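Local coordinates for universal stress protein A-like protein (Arabidopsis thaliana, PDB 2GM3) that binds AMP and belongs to the universal stress protein family, its wider cellular role being unestablished, at residues 29-34 with 46-51; 106-111 with 120-125. All blocks are in the same frame, centred on the assembly; numbering follows the deposited sequence.

Contact 1: 29-34 with 46-51; sequences RAFEWT and FKILLL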
loop_
_atom_site.group_PDB
_atom_site.type_symbol
_atom_site.label_atom_id
_atom_site.label_comp_id
_atom_site.label_asym_id
_atom_site.label_seq_id
_atom_site.Cartn_x
_atom_site.Cartn_y
_atom_site.Cartn_z
ATOM N N ARG A 29 3.029 -5.184 -12.776
ATOM C CA ARG A 29 1.812 -5.616 -12.142
ATOM C C ARG A 29 1.342 -4.561 -11.147
ATOM O O ARG A 29 0.163 -4.178 -11.137
ATOM C CB ARG A 29 2.005 -6.977 -11.452
ATOM C CG ARG A 29 0.826 -7.369 -10.593
ATOM C CD ARG A 29 -0.447 -7.469 -11.464
ATOM N NE ARG A 29 -0.158 -8.223 -12.667
ATOM C CZ ARG A 29 -0.603 -7.916 -13.871
ATOM N NH1 ARG A 29 -1.402 -6.863 -14.050
ATOM N NH2 ARG A 29 -0.241 -8.667 -14.897
ATOM N N ALA A 30 2.289 -4.069 -10.347
ATOM C CA ALA A 30 2.000 -3.038 -9.363
ATOM C C ALA A 30 1.379 -1.777 -9.986
ATOM O O ALA A 30 0.393 -1.248 -9.480
ATOM C CB ALA A 30 3.254 -2.680 -8.634
ATOM N N PHE A 31 1.990 -1.307 -11.068
ATOM C CA PHE A 31 1.505 -0.141 -11.794
ATOM C C PHE A 31 0.138 -0.414 -12.406
ATOM O O PHE A 31 -0.782 0.349 -12.205
ATOM C CB PHE A 31 2.471 0.193 -12.913
ATOM C CG PHE A 31 2.037 1.332 -13.784
ATOM C CD1 PHE A 31 2.360 2.651 -13.434
ATOM C CD2 PHE A 31 1.405 1.082 -15.014
ATOM C CE1 PHE A 31 1.989 3.698 -14.257
ATOM C CE2 PHE A 31 1.056 2.132 -15.853
ATOM C CZ PHE A 31 1.355 3.441 -15.479
ATOM N N GLU A 32 0.001 -1.496 -13.144
ATOM C CA GLU A 32 -1.277 -1.779 -13.798
ATOM C C GLU A 32 -2.425 -1.982 -12.808
ATOM O O GLU A 32 -3.536 -1.552 -13.047
ATOM C CB GLU A 32 -1.183 -2.989 -14.727
ATOM C CG GLU A 32 -0.138 -2.732 -15.810
ATOM C CD GLU A 32 -0.162 -3.712 -16.958
ATOM O OE1 GLU A 32 -0.545 -4.894 -16.768
ATOM O OE2 GLU A 32 0.231 -3.268 -18.063
ATOM N N TRP A 33 -2.137 -2.635 -11.698
ATOM C CA TRP A 33 -3.113 -2.860 -10.683
ATOM C C TRP A 33 -3.576 -1.529 -10.105
ATOM O O TRP A 33 -4.782 -1.332 -9.918
ATOM C CB TRP A 33 -2.514 -3.715 -9.579
ATOM C CG TRP A 33 -3.477 -4.129 -8.543
ATOM C CD1 TRP A 33 -4.202 -5.290 -8.520
ATOM C CD2 TRP A 33 -3.828 -3.413 -7.364
ATOM N NE1 TRP A 33 -4.969 -5.335 -7.411
ATOM C CE2 TRP A 33 -4.766 -4.200 -6.671
ATOM C CE3 TRP A 33 -3.454 -2.175 -6.827
ATOM C CZ2 TRP A 33 -5.349 -3.792 -5.470
ATOM C CZ3 TRP A 33 -4.024 -1.774 -5.622
ATOM C CH2 TRP A 33 -4.953 -2.593 -4.953
ATOM N N THR A 34 -2.625 -0.646 -9.803
ATOM C CA THR A 34 -2.952 0.664 -9.291
ATOM C C THR A 34 -3.852 1.434 -10.232
ATOM O O THR A 34 -4.789 2.040 -9.762
ATOM C CB THR A 34 -1.693 1.508 -8.950
ATOM O OG1 THR A 34 -0.868 0.776 -8.041
ATOM C CG2 THR A 34 -2.091 2.809 -8.277
ATOM N N PHE A 46 -5.865 11.502 -9.523
ATOM C CA PHE A 46 -4.556 10.942 -9.203
ATOM C C PHE A 46 -3.458 11.480 -10.116
ATOM O O PHE A 46 -3.698 11.759 -11.288
ATOM C CB PHE A 46 -4.607 9.405 -9.285
ATOM C CG PHE A 46 -5.532 8.792 -8.278
ATOM C CD1 PHE A 46 -6.892 8.659 -8.554
ATOM C CD2 PHE A 46 -5.056 8.401 -7.043
ATOM C CE1 PHE A 46 -7.747 8.129 -7.615
ATOM C CE2 PHE A 46 -5.894 7.878 -6.101
ATOM C CZ PHE A 46 -7.250 7.725 -6.377
ATOM N N LYS A 47 -2.255 11.588 -9.567
ATOM C CA LYS A 47 -1.064 11.915 -10.329
ATOM C C LYS A 47 0.016 10.865 -10.025
ATOM O O LYS A 47 0.305 10.576 -8.876
ATOM C CB LYS A 47 -0.588 13.326 -9.949
ATOM C CG LYS A 47 0.674 13.753 -10.661
ATOM C CD LYS A 47 0.989 15.215 -10.484
ATOM C CE LYS A 47 2.280 15.546 -11.221
ATOM N NZ LYS A 47 2.315 16.985 -11.675
ATOM N N ILE A 48 0.598 10.285 -11.056
ATOM C CA ILE A 48 1.548 9.220 -10.863
ATOM C C ILE A 48 2.969 9.785 -10.912
ATOM O O ILE A 48 3.332 10.524 -11.842
ATOM C CB ILE A 48 1.363 8.168 -11.917
ATOM C CG1 ILE A 48 -0.107 7.721 -11.943
ATOM C CG2 ILE A 48 2.324 7.015 -11.702
ATOM C CD1 ILE A 48 -0.714 7.148 -10.627
ATOM N N LEU A 49 3.755 9.472 -9.887
ATOM C CA LEU A 49 5.145 9.907 -9.835
ATOM C C LEU A 49 6.011 8.646 -10.010
ATOM O O LEU A 49 6.040 7.802 -9.152
ATOM C CB LEU A 49 5.442 10.643 -8.516
ATOM C CG LEU A 49 4.514 11.800 -8.208
ATOM C CD1 LEU A 49 4.697 12.241 -6.800
ATOM C CD2 LEU A 49 4.767 12.976 -9.136
ATOM N N LEU A 50 6.652 8.514 -11.164
ATOM C CA LEU A 50 7.382 7.313 -11.497
ATOM C C LEU A 50 8.839 7.490 -11.172
ATOM O O LEU A 50 9.495 8.356 -11.731
ATOM C CB LEU A 50 7.232 7.007 -12.969
ATOM C CG LEU A 50 5.843 6.667 -13.489
ATOM C CD1 LEU A 50 5.778 6.987 -14.929
ATOM C CD2 LEU A 50 5.548 5.115 -13.228
ATOM N N LEU A 51 9.340 6.690 -10.236
ATOM C CA LEU A 51 10.730 6.771 -9.882
ATOM C C LEU A 51 11.476 5.471 -10.218
ATOM O O LEU A 51 11.058 4.373 -9.810
ATOM C CB LEU A 51 10.871 7.120 -8.420
ATOM C CG LEU A 51 12.253 6.885 -7.816
ATOM C CD1 LEU A 51 13.277 7.928 -8.230
ATOM C CD2 LEU A 51 12.107 6.863 -6.299
#

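Contact 2: 106-111 with 120-125; sequences WIKTGD and VKRVRP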
loop_
_atom_site.group_PDB
_atom_site.type_symbol
_atom_site.label_atom_id
_atom_site.label_comp_id
_atom_site.label_asym_id
_atom_site.label_seq_id
_atom_site.Cartn_x
_atom_site.Cartn_y
_atom_site.Cartn_z
ATOM N N TRP A 106 11.180 10.274 -13.243
ATOM C CA TRP A 106 12.590 10.634 -13.189
ATOM C C TRP A 106 13.427 9.515 -12.605
ATOM O O TRP A 106 12.902 8.501 -12.084
ATOM C CB TRP A 106 12.781 11.914 -12.404
ATOM C CG TRP A 106 12.555 11.730 -10.982
ATOM C CD1 TRP A 106 13.498 11.559 -10.031
ATOM C CD2 TRP A 106 11.292 11.668 -10.319
ATOM N NE1 TRP A 106 12.914 11.383 -8.823
ATOM C CE2 TRP A 106 11.556 11.460 -8.960
ATOM C CE3 TRP A 106 9.962 11.785 -10.745
ATOM C CZ2 TRP A 106 10.533 11.366 -7.989
ATOM C CZ3 TRP A 106 8.943 11.705 -9.782
ATOM C CH2 TRP A 106 9.239 11.481 -8.421
ATOM N N ILE A 107 14.738 9.728 -12.688
ATOM C CA ILE A 107 15.720 8.767 -12.254
ATOM C C ILE A 107 16.562 9.386 -11.155
ATOM O O ILE A 107 16.927 10.552 -11.236
ATOM C CB ILE A 107 16.602 8.368 -13.449
ATOM C CG1 ILE A 107 15.732 7.607 -14.466
ATOM C CG2 ILE A 107 17.807 7.534 -12.964
ATOM C CD1 ILE A 107 16.370 7.253 -15.802
ATOM N N LYS A 108 16.820 8.604 -10.110
ATOM C CA LYS A 108 17.795 8.937 -9.094
ATOM C C LYS A 108 18.831 7.829 -9.051
ATOM O O LYS A 108 18.572 6.716 -9.509
ATOM C CB LYS A 108 17.092 9.096 -7.749
ATOM C CG LYS A 108 16.242 10.360 -7.643
ATOM C CD LYS A 108 17.104 11.613 -7.477
ATOM C CE LYS A 108 16.255 12.865 -7.473
ATOM N NZ LYS A 108 17.109 14.105 -7.546
ATOM N N THR A 109 20.003 8.114 -8.518
ATOM C CA THR A 109 21.067 7.125 -8.455
ATOM C C THR A 109 21.331 6.693 -7.006
ATOM O O THR A 109 21.166 7.482 -6.071
ATOM C CB THR A 109 22.357 7.701 -9.141
ATOM O OG1 THR A 109 22.052 8.079 -10.491
ATOM C CG2 THR A 109 23.520 6.690 -9.165
ATOM N N GLY A 110 21.744 5.441 -6.827
ATOM C CA GLY A 110 22.214 4.966 -5.527
ATOM C C GLY A 110 21.573 3.648 -5.183
ATOM O O GLY A 110 21.119 2.925 -6.078
ATOM N N ASP A 111 21.536 3.319 -3.888
ATOM C CA ASP A 111 20.859 2.094 -3.453
ATOM C C ASP A 111 19.329 2.274 -3.548
ATOM O O ASP A 111 18.760 3.173 -2.903
ATOM C CB ASP A 111 21.308 1.641 -2.057
ATOM C CG ASP A 111 20.464 0.478 -1.528
ATOM O OD1 ASP A 111 19.904 -0.298 -2.347
ATOM O OD2 ASP A 111 20.321 0.346 -0.299
ATOM N N VAL A 120 10.713 9.645 -1.163
ATOM C CA VAL A 120 9.456 9.816 -0.432
ATOM C C VAL A 120 9.481 11.040 0.447
ATOM O O VAL A 120 8.549 11.840 0.405
ATOM C CB VAL A 120 9.067 8.551 0.370
ATOM C CG1 VAL A 120 7.960 8.876 1.375
ATOM C CG2 VAL A 120 8.669 7.417 -0.600
ATOM N N LYS A 121 10.537 11.213 1.231
ATOM C CA LYS A 121 10.580 12.394 2.075
ATOM C C LYS A 121 10.878 13.725 1.378
ATOM O O LYS A 121 10.588 14.779 1.929
ATOM C CB LYS A 121 11.370 12.202 3.386
ATOM C CG LYS A 121 12.699 11.460 3.321
ATOM C CD LYS A 121 12.830 10.564 4.588
ATOM C CE LYS A 121 14.251 10.533 5.128
ATOM N NZ LYS A 121 14.614 11.874 5.699
ATOM N N ARG A 122 11.372 13.671 0.138
ATOM C CA ARG A 122 11.682 14.876 -0.646
ATOM C C ARG A 122 10.426 15.307 -1.399
ATOM O O ARG A 122 10.041 16.465 -1.370
ATOM C CB ARG A 122 12.815 14.562 -1.644
ATOM C CG ARG A 122 13.534 15.741 -2.326
ATOM C CD ARG A 122 14.176 15.318 -3.669
ATOM N NE ARG A 122 13.281 15.734 -4.728
ATOM C CZ ARG A 122 12.998 15.080 -5.839
ATOM N NH1 ARG A 122 13.544 13.927 -6.147
ATOM N NH2 ARG A 122 12.133 15.614 -6.663
ATOM N N VAL A 123 9.784 14.348 -2.056
ATOM C CA VAL A 123 8.691 14.611 -2.977
ATOM C C VAL A 123 7.383 14.655 -2.225
ATOM O O VAL A 123 6.455 15.357 -2.613
ATOM C CB VAL A 123 8.652 13.507 -4.050
ATOM C CG1 VAL A 123 7.367 13.547 -4.867
ATOM C CG2 VAL A 123 9.865 13.625 -4.956
ATOM N N ARG A 124 7.328 13.906 -1.132
ATOM C CA ARG A 124 6.140 13.796 -0.301
ATOM C C ARG A 124 4.899 13.385 -1.056
ATOM O O ARG A 124 3.935 14.114 -1.090
ATOM C CB ARG A 124 5.949 15.060 0.566
ATOM C CG ARG A 124 6.553 14.839 1.953
ATOM C CD ARG A 124 6.959 16.081 2.662
ATOM N NE ARG A 124 7.232 17.150 1.699
ATOM C CZ ARG A 124 7.354 18.435 2.016
ATOM N NH1 ARG A 124 7.253 18.857 3.272
ATOM N NH2 ARG A 124 7.570 19.301 1.058
ATOM N N PRO A 125 4.922 12.181 -1.642
ATOM C CA PRO A 125 3.738 11.639 -2.327
ATOM C C PRO A 125 2.732 11.180 -1.271
ATOM O O PRO A 125 3.088 10.994 -0.106
ATOM C CB PRO A 125 4.296 10.455 -3.109
ATOM C CG PRO A 125 5.469 10.009 -2.280
ATOM C CD PRO A 125 6.047 11.228 -1.642
#

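Contact 1: 29-34 with 46-51
I48 is where strand segment 46-51 first meets helix segment 29-34, and its partner there is the ring of F31. The methyl CG2 comes up to the ring edge, close to the ring plane, with I48 CG2 4.2 Å from F31 CE1. Between the two CA atoms, F31 CA and I48 CA, lie 9.4 Å; the ring covers part of that span, and I48 CG2 meets it from the strand. F31 CG stands anti to its backbone N (chi1 177°), which sends the ring out from the helix toward the strand. The other branch of I48 ends in CD1, which approaches T34 CG2 more loosely, at 5.1 Å. The hydroxyl of that threonine is turned back into its own helix, at a buried position, and is satisfied there, T34 OG1 donating to A30 O at 2.8 Å. The carbonyl itself is gripped by two donors, T34 OG1 and T34 N, which reach it from opposite faces of its plane. The pairing belongs to a beta-alpha-beta unit made of strand 6-11, helix 25-39 and strand 46-54, part of the Rossmann-like alpha/beta fold of universal stress proteins. L49 turns to the other side of the sheet, where it packs on W106. L50 returns to the helix: its CD2 methyl sits beside one bond of the F31 ring, 4.0 Å from both F31 CD1 and F31 CE1, approaching obliquely, and the two side chains cross at about a right angle. F92 of helix 81-99 adjoins both partners, meeting F31 ring to ring in an edge-to-face arrangement and touching L50, while V12, an AMP-binding residue, also packs on L50. At the end of the segment, L51 takes no part in the helix contact and touches the bound AMP.

Contact 2: 106-111 with 120-125
W106 meets V123 and R122 with successive parts of its indole. From CB the chain turns at chi1 71°, placing CG between the backbone N and the carbonyl carbon, and the indole runs toward helix segment 120-125. At the pyrrole side, NE1 hydrogen-bonds to E119 OE2 of the same helix, and W106 NE1 lies 3.7 Å from R122 NH1, close to the guanidinium plane and at its edge. The two flat groups are not stacked, their planes being 64° apart. Farther out, on the benzene ring, W106 CZ2 packs 3.8 Å from V123 CG2, while W106 CH2 stays 4.1 Å from that methyl. The same CG2 also lies over one face of the R122 guanidinium, displaced toward its rim. K108 brings a second positive charge here: its aliphatic CE is the atom nearest the arginine, K108 CE to R122 NH1 measuring 3.2 Å, and K108 NZ lies further off, 3.8 Å from R122 NH1. E119 OE2, which serves W106 NE1, also forms a salt bridge with R122 NH1 that probably eases this repulsion. Together these contacts lay the C-terminal end of helix 112-123 against strand 102-109, which precedes it and is outermost in the chain's parallel sheet, a strand-to-helix connection characteristic of Rossmann-like alpha/beta folds.

In the fold
Both contacts set a helix against the same parallel sheet, in which strands 46-54 and 102-109 are neighbours, but they lie at different depths. Contact 1 is buried and wholly apolar across its interface; contact 2, at the outer strand, is a surface contact mixing an aromatic and an aliphatic group with charged chains. Their centres are 15 Å apart, yet they touch: L50 O and W106 N, 3.0 Å apart, form a probable hydrogen bond between the strands. I48 and L50 of strand 46-54 face the helix of contact 1, while L49 packs on V123 of contact 2 and L51 on W106.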